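Putative (Helicobacter pylori J99, PDB 4R7K) is of unknown function but has the SRPBCC (START/Bet v1-like) helix-grip fold, whose relatives often bind hydrophobic ligands in a pocket between sheet and long helix. Local coordinates at residues A[30-35]-A[109-114]; A[62-67]-A[119-124]; A[68-73]-A[88-93]; A[153-158]-A[177-182]. All blocks are in the same frame, centred on the assembly; numbering follows the deposited sequence.

Interaction 1. Residues A[30-35]-A[109-114]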
# COMPACT_ATOMS: atom_id res chain seq x y z
N ALA A 30 -1.08 -6.79 27.03
CA ALA A 30 -0.99 -5.50 26.35
C ALA A 30 0.25 -4.74 26.74
O ALA A 30 0.81 -4.95 27.82
CB ALA A 30 -2.22 -4.64 26.66
N ILE A 31 0.63 -3.81 25.86
CA ILE A 31 1.79 -2.97 26.04
C ILE A 31 1.63 -1.99 27.19
O ILE A 31 0.55 -1.42 27.37
CB ILE A 31 2.07 -2.20 24.74
CG1 ILE A 31 2.69 -3.20 23.76
CG2 ILE A 31 3.06 -1.05 25.00
CD1 ILE A 31 2.80 -2.76 22.34
N ARG A 32 2.68 -1.82 27.99
CA ARG A 32 2.67 -0.85 29.11
C ARG A 32 3.24 0.47 28.57
O ARG A 32 4.41 0.53 28.21
CB ARG A 32 3.51 -1.34 30.27
CG ARG A 32 3.12 -2.71 30.80
CD ARG A 32 3.91 -3.09 32.06
NE ARG A 32 3.43 -4.36 32.59
CZ ARG A 32 4.14 -5.48 32.72
NH1 ARG A 32 5.46 -5.52 32.44
NH2 ARG A 32 3.54 -6.57 33.21
N TRP A 33 2.42 1.52 28.50
CA TRP A 33 2.87 2.82 27.96
C TRP A 33 3.25 3.85 29.01
O TRP A 33 2.49 4.06 29.95
CB TRP A 33 1.75 3.48 27.11
CG TRP A 33 1.32 2.68 25.94
CD1 TRP A 33 0.32 1.80 25.92
CD2 TRP A 33 1.89 2.68 24.60
NE1 TRP A 33 0.21 1.22 24.67
CE2 TRP A 33 1.19 1.73 23.86
CE3 TRP A 33 2.94 3.35 24.00
CZ2 TRP A 33 1.47 1.47 22.53
CZ3 TRP A 33 3.22 3.11 22.69
CH2 TRP A 33 2.50 2.16 21.97
N PRO A 34 4.38 4.54 28.83
CA PRO A 34 4.61 5.65 29.71
C PRO A 34 3.49 6.67 29.45
O PRO A 34 2.95 6.72 28.35
CB PRO A 34 6.00 6.17 29.29
CG PRO A 34 6.63 5.04 28.56
CD PRO A 34 5.51 4.30 27.90
N LYS A 35 3.14 7.45 30.48
CA LYS A 35 2.04 8.40 30.42
C LYS A 35 2.07 9.29 29.18
O LYS A 35 1.05 9.49 28.51
CB LYS A 35 2.08 9.30 31.65
CG LYS A 35 0.91 10.26 31.74
CD LYS A 35 1.15 11.29 32.81
CE LYS A 35 -0.03 12.22 32.92
NZ LYS A 35 0.27 13.21 33.97
N VAL A 109 16.64 2.19 24.22
CA VAL A 109 15.71 1.21 24.78
C VAL A 109 15.26 1.69 26.15
O VAL A 109 16.08 2.06 26.98
CB VAL A 109 16.33 -0.19 24.87
CG1 VAL A 109 15.34 -1.21 25.41
CG2 VAL A 109 16.79 -0.62 23.50
N GLU A 110 13.93 1.74 26.34
CA GLU A 110 13.33 2.18 27.58
C GLU A 110 12.60 1.05 28.34
O GLU A 110 12.20 1.21 29.49
CB GLU A 110 12.40 3.39 27.34
CG GLU A 110 13.16 4.67 26.95
CD GLU A 110 12.38 5.96 27.16
OE1 GLU A 110 11.14 5.93 27.29
OE2 GLU A 110 13.02 7.03 27.21
N GLU A 111 12.44 -0.09 27.69
CA GLU A 111 11.78 -1.23 28.31
C GLU A 111 12.33 -2.50 27.78
O GLU A 111 12.41 -2.69 26.56
CB GLU A 111 10.26 -1.21 28.04
CG GLU A 111 9.54 -2.42 28.62
CD GLU A 111 8.13 -2.54 28.10
OE1 GLU A 111 7.99 -2.46 26.86
OE2 GLU A 111 7.19 -2.75 28.93
N PHE A 112 12.72 -3.39 28.68
CA PHE A 112 13.19 -4.69 28.29
C PHE A 112 12.90 -5.70 29.40
O PHE A 112 13.48 -5.63 30.49
CB PHE A 112 14.70 -4.72 27.98
CG PHE A 112 15.19 -6.09 27.65
CD1 PHE A 112 14.96 -6.63 26.41
CD2 PHE A 112 15.81 -6.87 28.61
CE1 PHE A 112 15.34 -7.91 26.11
CE2 PHE A 112 16.21 -8.16 28.31
CZ PHE A 112 15.96 -8.68 27.07
N GLU A 113 11.99 -6.62 29.12
CA GLU A 113 11.64 -7.65 30.07
C GLU A 113 11.41 -8.93 29.29
O GLU A 113 10.46 -9.04 28.50
CB GLU A 113 10.39 -7.26 30.84
CG GLU A 113 10.03 -8.26 31.92
CD GLU A 113 8.88 -7.79 32.83
OE1 GLU A 113 8.85 -8.20 34.01
OE2 GLU A 113 8.03 -7.01 32.36
N LEU A 114 12.31 -9.89 29.47
CA LEU A 114 12.23 -11.15 28.74
C LEU A 114 12.01 -12.28 29.71
O LEU A 114 12.83 -12.52 30.59
CB LEU A 114 13.52 -11.38 27.95
CG LEU A 114 13.64 -12.73 27.22
CD1 LEU A 114 12.52 -12.94 26.20
CD2 LEU A 114 15.01 -12.85 26.54
O HOH W 1 5.05 -3.37 27.58
O HOH W 2 6.59 -0.18 26.77
O HOH W 3 5.63 -8.30 33.69

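Interaction 2. Residues A[62-67]-A[119-124]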
# COMPACT_ATOMS: atom_id res chain seq x y z
N GLN A 62 15.27 -13.49 19.24
CA GLN A 62 16.61 -13.31 18.79
C GLN A 62 16.67 -12.40 17.60
O GLN A 62 17.52 -11.51 17.54
CB GLN A 62 17.18 -14.66 18.41
CG GLN A 62 18.57 -14.56 17.89
CD GLN A 62 19.08 -15.88 17.40
OE1 GLN A 62 18.35 -16.88 17.37
NE2 GLN A 62 20.34 -15.89 16.99
N HIS A 63 15.78 -12.61 16.63
CA HIS A 63 15.83 -11.81 15.41
C HIS A 63 15.28 -10.40 15.55
O HIS A 63 15.52 -9.55 14.69
CB HIS A 63 15.16 -12.51 14.25
CG HIS A 63 15.87 -13.75 13.82
ND1 HIS A 63 15.20 -14.86 13.35
CD2 HIS A 63 17.18 -14.06 13.80
CE1 HIS A 63 16.07 -15.80 13.05
NE2 HIS A 63 17.28 -15.34 13.33
N LEU A 64 14.55 -10.16 16.63
CA LEU A 64 14.07 -8.82 16.93
C LEU A 64 15.10 -8.09 17.78
O LEU A 64 15.45 -6.95 17.48
CB LEU A 64 12.74 -8.86 17.68
CG LEU A 64 12.26 -7.51 18.18
CD1 LEU A 64 12.04 -6.57 17.00
CD2 LEU A 64 10.97 -7.66 18.97
N ARG A 65 15.57 -8.72 18.86
CA ARG A 65 16.60 -8.12 19.72
C ARG A 65 17.96 -7.91 19.06
O ARG A 65 18.67 -6.95 19.38
CB ARG A 65 16.87 -8.99 20.95
CG ARG A 65 15.79 -9.05 21.99
CD ARG A 65 16.36 -9.83 23.17
NE ARG A 65 17.41 -9.07 23.87
CZ ARG A 65 18.21 -9.56 24.82
NH1 ARG A 65 18.14 -10.84 25.19
NH2 ARG A 65 19.10 -8.75 25.40
N ASP A 66 18.39 -8.83 18.22
CA ASP A 66 19.69 -8.65 17.58
C ASP A 66 19.46 -7.86 16.29
O ASP A 66 19.15 -8.40 15.23
CB ASP A 66 20.41 -9.96 17.34
CG ASP A 66 21.79 -9.77 16.74
OD1 ASP A 66 22.12 -8.69 16.22
OD2 ASP A 66 22.53 -10.72 16.75
N ALA A 67 19.63 -6.55 16.42
CA ALA A 67 19.37 -5.63 15.35
C ALA A 67 20.20 -5.85 14.10
O ALA A 67 19.89 -5.27 13.07
CB ALA A 67 19.52 -4.19 15.85
N LEU A 119 8.07 -11.44 25.76
CA LEU A 119 9.03 -10.39 25.66
C LEU A 119 8.30 -9.07 25.56
O LEU A 119 7.38 -8.92 24.76
CB LEU A 119 9.89 -10.52 24.39
CG LEU A 119 10.75 -9.28 24.06
CD1 LEU A 119 11.80 -9.09 25.13
CD2 LEU A 119 11.43 -9.37 22.69
N ARG A 120 8.74 -8.11 26.34
CA ARG A 120 8.32 -6.73 26.23
C ARG A 120 9.56 -5.91 25.94
O ARG A 120 10.54 -5.89 26.71
CB ARG A 120 7.65 -6.27 27.50
CG ARG A 120 6.29 -6.92 27.72
CD ARG A 120 5.83 -6.67 29.16
NE ARG A 120 4.52 -7.25 29.43
CZ ARG A 120 3.37 -6.65 29.14
NH1 ARG A 120 3.37 -5.49 28.51
NH2 ARG A 120 2.24 -7.23 29.43
N LEU A 121 9.53 -5.20 24.82
CA LEU A 121 10.68 -4.42 24.40
C LEU A 121 10.19 -3.11 23.80
O LEU A 121 9.23 -3.09 23.06
CB LEU A 121 11.47 -5.19 23.33
CG LEU A 121 12.57 -4.42 22.58
CD1 LEU A 121 13.72 -4.18 23.53
CD2 LEU A 121 13.06 -5.26 21.41
N ALA A 122 10.80 -2.00 24.20
CA ALA A 122 10.42 -0.72 23.62
C ALA A 122 11.58 0.24 23.59
O ALA A 122 12.45 0.19 24.47
CB ALA A 122 9.24 -0.10 24.37
N TRP A 123 11.61 1.10 22.58
CA TRP A 123 12.58 2.17 22.49
C TRP A 123 11.93 3.50 22.14
O TRP A 123 10.88 3.56 21.43
CB TRP A 123 13.66 1.87 21.47
CG TRP A 123 13.22 1.69 20.04
CD1 TRP A 123 12.93 2.66 19.14
CD2 TRP A 123 13.11 0.45 19.34
NE1 TRP A 123 12.60 2.11 17.95
CE2 TRP A 123 12.73 0.75 18.03
CE3 TRP A 123 13.31 -0.89 19.71
CZ2 TRP A 123 12.47 -0.24 17.07
CZ3 TRP A 123 13.07 -1.88 18.76
CH2 TRP A 123 12.68 -1.55 17.45
N ARG A 124 12.56 4.56 22.64
CA ARG A 124 12.19 5.91 22.29
C ARG A 124 13.10 6.25 21.13
O ARG A 124 14.29 5.90 21.13
CB ARG A 124 12.38 6.87 23.46
CG ARG A 124 11.89 8.30 23.18
CD ARG A 124 11.93 9.16 24.43
NE ARG A 124 13.26 9.18 25.02
CZ ARG A 124 14.21 10.06 24.72
NH1 ARG A 124 15.40 9.97 25.32
NH2 ARG A 124 14.00 11.02 23.83

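Interaction 3. Residues A[68-73]-A[88-93]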
# COMPACT_ATOMS: atom_id res chain seq x y z
N SER A 68 21.27 -6.64 14.17
CA SER A 68 22.06 -6.95 12.97
C SER A 68 21.22 -7.74 11.95
O SER A 68 21.52 -7.71 10.77
CB SER A 68 23.36 -7.71 13.31
OG SER A 68 23.09 -9.04 13.75
N HIS A 69 20.16 -8.40 12.39
CA HIS A 69 19.28 -9.16 11.47
C HIS A 69 18.27 -8.31 10.71
O HIS A 69 17.78 -8.72 9.65
CB HIS A 69 18.50 -10.21 12.24
CG HIS A 69 19.36 -11.24 12.89
ND1 HIS A 69 19.95 -12.27 12.20
CD2 HIS A 69 19.72 -11.40 14.19
CE1 HIS A 69 20.66 -13.00 13.03
NE2 HIS A 69 20.52 -12.51 14.25
N TRP A 70 17.94 -7.14 11.26
CA TRP A 70 16.89 -6.27 10.70
C TRP A 70 17.05 -6.01 9.21
O TRP A 70 16.11 -6.19 8.42
CB TRP A 70 16.88 -4.93 11.45
CG TRP A 70 16.40 -5.01 12.86
CD1 TRP A 70 16.15 -6.14 13.60
CD2 TRP A 70 16.26 -3.91 13.77
NE1 TRP A 70 15.79 -5.80 14.88
CE2 TRP A 70 15.86 -4.44 15.02
CE3 TRP A 70 16.42 -2.52 13.64
CZ2 TRP A 70 15.61 -3.64 16.11
CZ3 TRP A 70 16.18 -1.73 14.73
CH2 TRP A 70 15.77 -2.30 15.96
N GLU A 71 18.24 -5.61 8.83
CA GLU A 71 18.52 -5.28 7.43
C GLU A 71 18.33 -6.48 6.50
O GLU A 71 18.03 -6.33 5.31
CB GLU A 71 19.95 -4.72 7.30
CG GLU A 71 20.21 -4.12 5.94
CD GLU A 71 21.57 -3.48 5.81
OE1 GLU A 71 21.74 -2.72 4.84
OE2 GLU A 71 22.45 -3.72 6.67
N LYS A 72 18.48 -7.67 7.05
CA LYS A 72 18.40 -8.87 6.26
C LYS A 72 16.97 -9.30 5.98
O LYS A 72 16.72 -9.97 5.00
CB LYS A 72 19.19 -9.97 6.97
CG LYS A 72 20.63 -9.52 7.22
CD LYS A 72 21.43 -10.53 8.01
CE LYS A 72 22.91 -10.25 7.83
NZ LYS A 72 23.72 -11.15 8.68
N TYR A 73 16.01 -8.87 6.80
CA TYR A 73 14.64 -9.28 6.59
C TYR A 73 13.62 -8.17 6.47
O TYR A 73 12.49 -8.43 6.07
CB TYR A 73 14.20 -10.25 7.70
CG TYR A 73 14.10 -9.68 9.10
CD1 TYR A 73 13.00 -8.89 9.48
CD2 TYR A 73 15.02 -10.02 10.07
CE1 TYR A 73 12.89 -8.41 10.78
CE2 TYR A 73 14.92 -9.56 11.37
CZ TYR A 73 13.84 -8.76 11.72
OH TYR A 73 13.70 -8.28 12.97
N THR A 88 25.36 -6.14 18.95
CA THR A 88 24.14 -5.54 18.43
C THR A 88 22.86 -6.06 19.08
O THR A 88 21.78 -5.96 18.49
CB THR A 88 24.09 -5.73 16.90
OG1 THR A 88 24.20 -7.12 16.59
CG2 THR A 88 25.28 -4.99 16.24
N ILE A 89 22.98 -6.56 20.32
CA ILE A 89 21.86 -7.09 21.06
C ILE A 89 21.25 -5.99 21.95
O ILE A 89 21.88 -5.53 22.91
CB ILE A 89 22.27 -8.29 21.98
CG1 ILE A 89 23.16 -9.31 21.27
CG2 ILE A 89 21.03 -8.99 22.53
CD1 ILE A 89 22.54 -9.94 20.04
N LEU A 90 20.03 -5.58 21.62
CA LEU A 90 19.29 -4.60 22.43
C LEU A 90 18.98 -5.15 23.83
O LEU A 90 18.45 -6.26 23.96
CB LEU A 90 17.96 -4.26 21.78
CG LEU A 90 18.03 -3.66 20.37
CD1 LEU A 90 16.66 -3.53 19.81
CD2 LEU A 90 18.69 -2.31 20.43
N LYS A 91 19.28 -4.35 24.85
CA LYS A 91 18.94 -4.68 26.24
C LYS A 91 18.47 -3.35 26.88
O LYS A 91 18.47 -2.30 26.23
CB LYS A 91 20.14 -5.30 27.01
CG LYS A 91 21.34 -4.38 27.09
CD LYS A 91 22.52 -4.98 27.86
CE LYS A 91 23.69 -4.00 27.82
NZ LYS A 91 24.75 -4.32 28.80
N ASP A 92 18.08 -3.37 28.13
CA ASP A 92 17.60 -2.15 28.75
C ASP A 92 18.65 -1.03 28.59
O ASP A 92 19.86 -1.27 28.69
CB ASP A 92 17.22 -2.38 30.21
CG ASP A 92 16.30 -1.31 30.75
OD1 ASP A 92 15.76 -0.51 29.95
OD2 ASP A 92 16.13 -1.27 31.98
N LYS A 93 18.17 0.17 28.27
CA LYS A 93 19.02 1.35 28.06
C LYS A 93 19.99 1.34 26.88
O LYS A 93 20.72 2.29 26.72
CB LYS A 93 19.81 1.73 29.33
CG LYS A 93 18.99 2.20 30.50
CD LYS A 93 18.27 1.06 31.20
CE LYS A 93 18.02 1.38 32.67
NZ LYS A 93 17.22 2.62 32.88

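Interaction 4. Residues A[153-158]-A[177-182]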
# COMPACT_ATOMS: atom_id res chain seq x y z
N ILE A 153 3.02 -11.59 17.68
CA ILE A 153 3.91 -10.45 17.62
C ILE A 153 3.06 -9.19 17.46
O ILE A 153 2.41 -8.99 16.43
CB ILE A 153 4.94 -10.54 16.46
CG1 ILE A 153 5.63 -11.88 16.43
CG2 ILE A 153 5.96 -9.42 16.61
CD1 ILE A 153 6.49 -12.15 15.21
N LEU A 154 3.08 -8.35 18.48
CA LEU A 154 2.33 -7.12 18.50
C LEU A 154 3.32 -6.01 18.52
O LEU A 154 4.21 -5.99 19.39
CB LEU A 154 1.48 -7.01 19.76
CG LEU A 154 0.72 -5.67 20.02
CD1 LEU A 154 -0.41 -5.46 19.05
CD2 LEU A 154 0.16 -5.64 21.43
N THR A 155 3.19 -5.07 17.57
CA THR A 155 4.00 -3.90 17.60
C THR A 155 3.13 -2.62 17.44
O THR A 155 2.25 -2.52 16.56
CB THR A 155 5.17 -3.96 16.61
OG1 THR A 155 6.09 -2.91 16.92
CG2 THR A 155 4.70 -3.82 15.17
N GLN A 156 3.40 -1.65 18.30
CA GLN A 156 2.64 -0.41 18.35
C GLN A 156 3.57 0.73 18.55
O GLN A 156 4.55 0.62 19.29
CB GLN A 156 1.61 -0.45 19.48
CG GLN A 156 0.61 -1.56 19.36
CD GLN A 156 -0.45 -1.56 20.45
OE1 GLN A 156 -0.19 -1.28 21.63
NE2 GLN A 156 -1.66 -1.89 20.06
N GLU A 157 3.30 1.84 17.86
CA GLU A 157 4.13 3.02 17.97
C GLU A 157 3.25 4.26 18.16
O GLU A 157 2.21 4.43 17.47
CB GLU A 157 4.99 3.23 16.70
CG GLU A 157 5.91 4.44 16.76
CD GLU A 157 6.97 4.47 15.64
OE1 GLU A 157 7.20 5.57 15.10
OE2 GLU A 157 7.57 3.43 15.28
N SER A 158 3.71 5.12 19.06
CA SER A 158 3.07 6.38 19.38
C SER A 158 4.08 7.46 19.00
O SER A 158 5.27 7.35 19.36
CB SER A 158 2.77 6.40 20.90
OG SER A 158 2.15 7.61 21.32
N ASN A 177 1.85 0.18 6.82
CA ASN A 177 2.34 -0.73 5.83
C ASN A 177 3.80 -1.08 6.07
O ASN A 177 4.17 -2.22 5.86
CB ASN A 177 2.08 -0.15 4.43
CG ASN A 177 0.60 -0.24 4.05
OD1 ASN A 177 -0.10 0.77 3.94
ND2 ASN A 177 0.09 -1.45 3.99
N GLY A 178 4.61 -0.11 6.51
CA GLY A 178 6.01 -0.36 6.84
C GLY A 178 6.13 -1.32 8.02
O GLY A 178 6.90 -2.27 7.98
N HIS A 179 5.35 -1.09 9.05
CA HIS A 179 5.41 -1.97 10.21
C HIS A 179 4.90 -3.36 9.92
O HIS A 179 5.43 -4.37 10.45
CB HIS A 179 4.73 -1.34 11.38
CG HIS A 179 5.56 -0.29 12.03
ND1 HIS A 179 5.27 0.21 13.28
CD2 HIS A 179 6.74 0.26 11.67
CE1 HIS A 179 6.19 1.10 13.61
NE2 HIS A 179 7.11 1.13 12.66
N GLN A 180 3.91 -3.45 9.03
CA GLN A 180 3.43 -4.77 8.62
C GLN A 180 4.56 -5.51 7.94
O GLN A 180 4.69 -6.74 8.08
CB GLN A 180 2.26 -4.66 7.67
CG GLN A 180 1.53 -5.97 7.50
CD GLN A 180 0.84 -6.45 8.78
OE1 GLN A 180 0.41 -5.65 9.63
NE2 GLN A 180 0.67 -7.75 8.88
N ALA A 181 5.32 -4.78 7.12
CA ALA A 181 6.46 -5.40 6.42
C ALA A 181 7.53 -5.88 7.41
O ALA A 181 8.19 -6.89 7.16
CB ALA A 181 7.08 -4.43 5.40
N TRP A 182 7.70 -5.15 8.51
CA TRP A 182 8.66 -5.52 9.55
C TRP A 182 8.20 -6.85 10.14
O TRP A 182 8.99 -7.80 10.21
CB TRP A 182 8.73 -4.50 10.69
CG TRP A 182 10.00 -4.60 11.54
CD1 TRP A 182 10.68 -5.73 11.86
CD2 TRP A 182 10.64 -3.52 12.25
NE1 TRP A 182 11.77 -5.42 12.65
CE2 TRP A 182 11.77 -4.07 12.90
CE3 TRP A 182 10.42 -2.13 12.33
CZ2 TRP A 182 12.65 -3.30 13.66
CZ3 TRP A 182 11.32 -1.36 13.09
CH2 TRP A 182 12.41 -1.94 13.72
O HOH W 4 3.01 -0.67 14.37
O HOH W 5 9.58 2.54 12.61

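Interaction 1. Residues A[30-35]-A[109-114]
R32, in an irregular loop that follows strand 27-29, comes up against E111 and E113 on strand 103-114, with the R32 and E111 CA atoms 9.2 Å apart. The strand belongs to the antiparallel sheet of an SRPBCC helix-grip fold, and it is disturbed here by a classic beta bulge, E110 and E111 together standing opposite the single residue A122 of the neighbouring strand. No direct backbone hydrogen bond joins loop and strand. E111 instead reaches the R32 backbone through two waters. The first takes the R32 N-H and donates to E111 OE2, water to OE2 being 2.6 Å. The second donates to R32 O at 2.7 Å and, more weakly, to E111 OE1. One carboxylate thus serves, by way of two waters, both the N-H and the carbonyl of R32.

The direct contact is ionic. From CG to NE the R32 chain is extended, and it crosses the E113 side chain at about a right angle. E113 swings CG anti to its backbone N (chi1 -176°) and stretches out toward the guanidinium edge. The two flat groups are turned 52° apart, and OE2 alone bonds NH1 directly. R32 NE is engaged by T26 OG1 of the second subunit, tying this surface contact to the assembly. R120 NE lies close to R32 NH1, a like charge that the glutamates probably offset. A third water accepts from R32 NH2 and donates to E113 OE2, while R32 NH1 meets that same oxygen directly at 3.0 Å, in the guanidinium plane but with a bent N-H...O angle of 136°.

Interaction 2. Residues A[62-67]-A[119-124]
Apolar contact between L64, on the last turn of helix 57-65, and two leucines of strand 118-126 carries this interface. L64 and L121 meet tip to tip, with the CD2 methyls 4.0 Å apart, and L64 CG lies equally near L121 CD2. L119 comes at a slant, its CD2 at 4.1 Å from L64 CD2. One methyl of the helix residue therefore touches a methyl from each of two strand residues that project from the same face of the sheet. L64 holds CG anti to its backbone N (chi1 173°), which sends the branched end out from the helix toward the strand.

The aliphatic part of R65 adds a looser contact, CG to L119 CD2 at 4.4 Å. Its charged end is directed elsewhere: NH2 donates to L90 O in the loop before strand 99-100, and F112 of strand 103-114 packs against the side chain.

No hydrogen bond links the two segments. Within the helix end, D66 N bonds to Q62 O at 2.9 Å. With W141 of strand 136-146 also against L64, the arrangement is the helix-on-sheet packing of an SRPBCC helix-grip fold, a short helix packed by its last turn against the face of the antiparallel sheet that carries L119, L121 and W141.

Interaction 3. Residues A[68-73]-A[88-93]
S68, on the chain leading into helix 70-73, and T88, at the start of an irregular run leading toward strand 99-100, bring the two backbones nearest, with CA atoms 6.0 Å apart; from there the chains diverge. The side chains touch in two places. At the first, S68 CB rests 3.4 Å from T88 OG1, and the two hydroxyl oxygens, S68 OG and T88 OG1, stand 3.6 Å apart. Each hydroxyl sits between its own backbone N and carbonyl carbon (chi1 70° in S68, 56° in T88), and both bond to D66 OD1. That one carboxylate oxygen therefore gathers the serine and the threonine beside each other.

The second place is apolar. L90 CD1 comes up to the six-membered ring of W70, 3.8 Å from CZ2 and 4.1 Å from CH2, the two side chains crossing at about a right angle. W70 is also fixed through its ring nitrogen, as NE1 donates to L64 O and thereby limits rotation of the indole.

Backbone bonds from T88 to A67 and from L90 to R65 fasten the loop alongside the end of helix 57-65. The contact thus sits beside that helix end, with V109 of strand 103-114 packing against L90 and L186 of the long helix 174-190 against Y73.

Interaction 4. Residues A[153-158]-A[177-182]
H179 sets CG anti to its carbonyl carbon (chi1 -77°), and E157 sets its own anti to the backbone N (chi1 -179°) with an extended chain beyond; together these torsions carry imidazole and carboxylate from helix and strand to meet at about a right angle. The closest approach is E157 OE2 to H179 CE1, 3.2 Å, at the ring's edge and near its plane, with the carboxylate turned 58° from the ring. H179 NE2 is 3.5 Å from the same oxygen, and no direct hydrogen bond joins the pair.

Water completes the match. Both imidazole nitrogens have one in the ring plane: ND1 holds a water at 2.7 Å that donates to T155 O, and NE2 holds another at 2.8 Å that reaches E157 OE2 through a long, weak bond. Both nitrogens are thus bridged to the strand by water, firmly at ND1 and loosely at NE2. T155 adds its CG2 methyl, 4.5 Å from H179 ND1, while its hydroxyl bonds to H139 NE2 and A140 O. E157 OE1 bonds to Q159 NE2.

H139 of strand 136-146 stacks on the H179 ring, and N48 of strand 44-53 also touches H179. The buried imidazole consequently stands between the long helix 174-190 and the sheet it lies across, the helix-grip pairing of SRPBCC proteins, with three neighbouring strands, 44-53, 150-160 and 136-146, contributing to its surroundings.

Interactions 2 and 4 are buried and both set a helix on the same antiparallel sheet, yet their chemistry differs: interaction 2 is leucine against leucine, interaction 4 a histidine held among waters and a carboxylate. W123 and W182 touch between them. Interaction 1 is a surface contact of charges and waters, where a loop meets the sheet close to a second subunit; its strand, 103-114, lies next to the 118-126 strand of interaction 2, and R120 NH1 bonds to A30 O. Interaction 3, partly buried, lies nested within the loop closed by interaction 2, its centre about 7 Å from that one, and mixes a shared aspartate with an indole-leucine contact. W70 also touches W182, edge-to-face, connecting interactions 3 and 4.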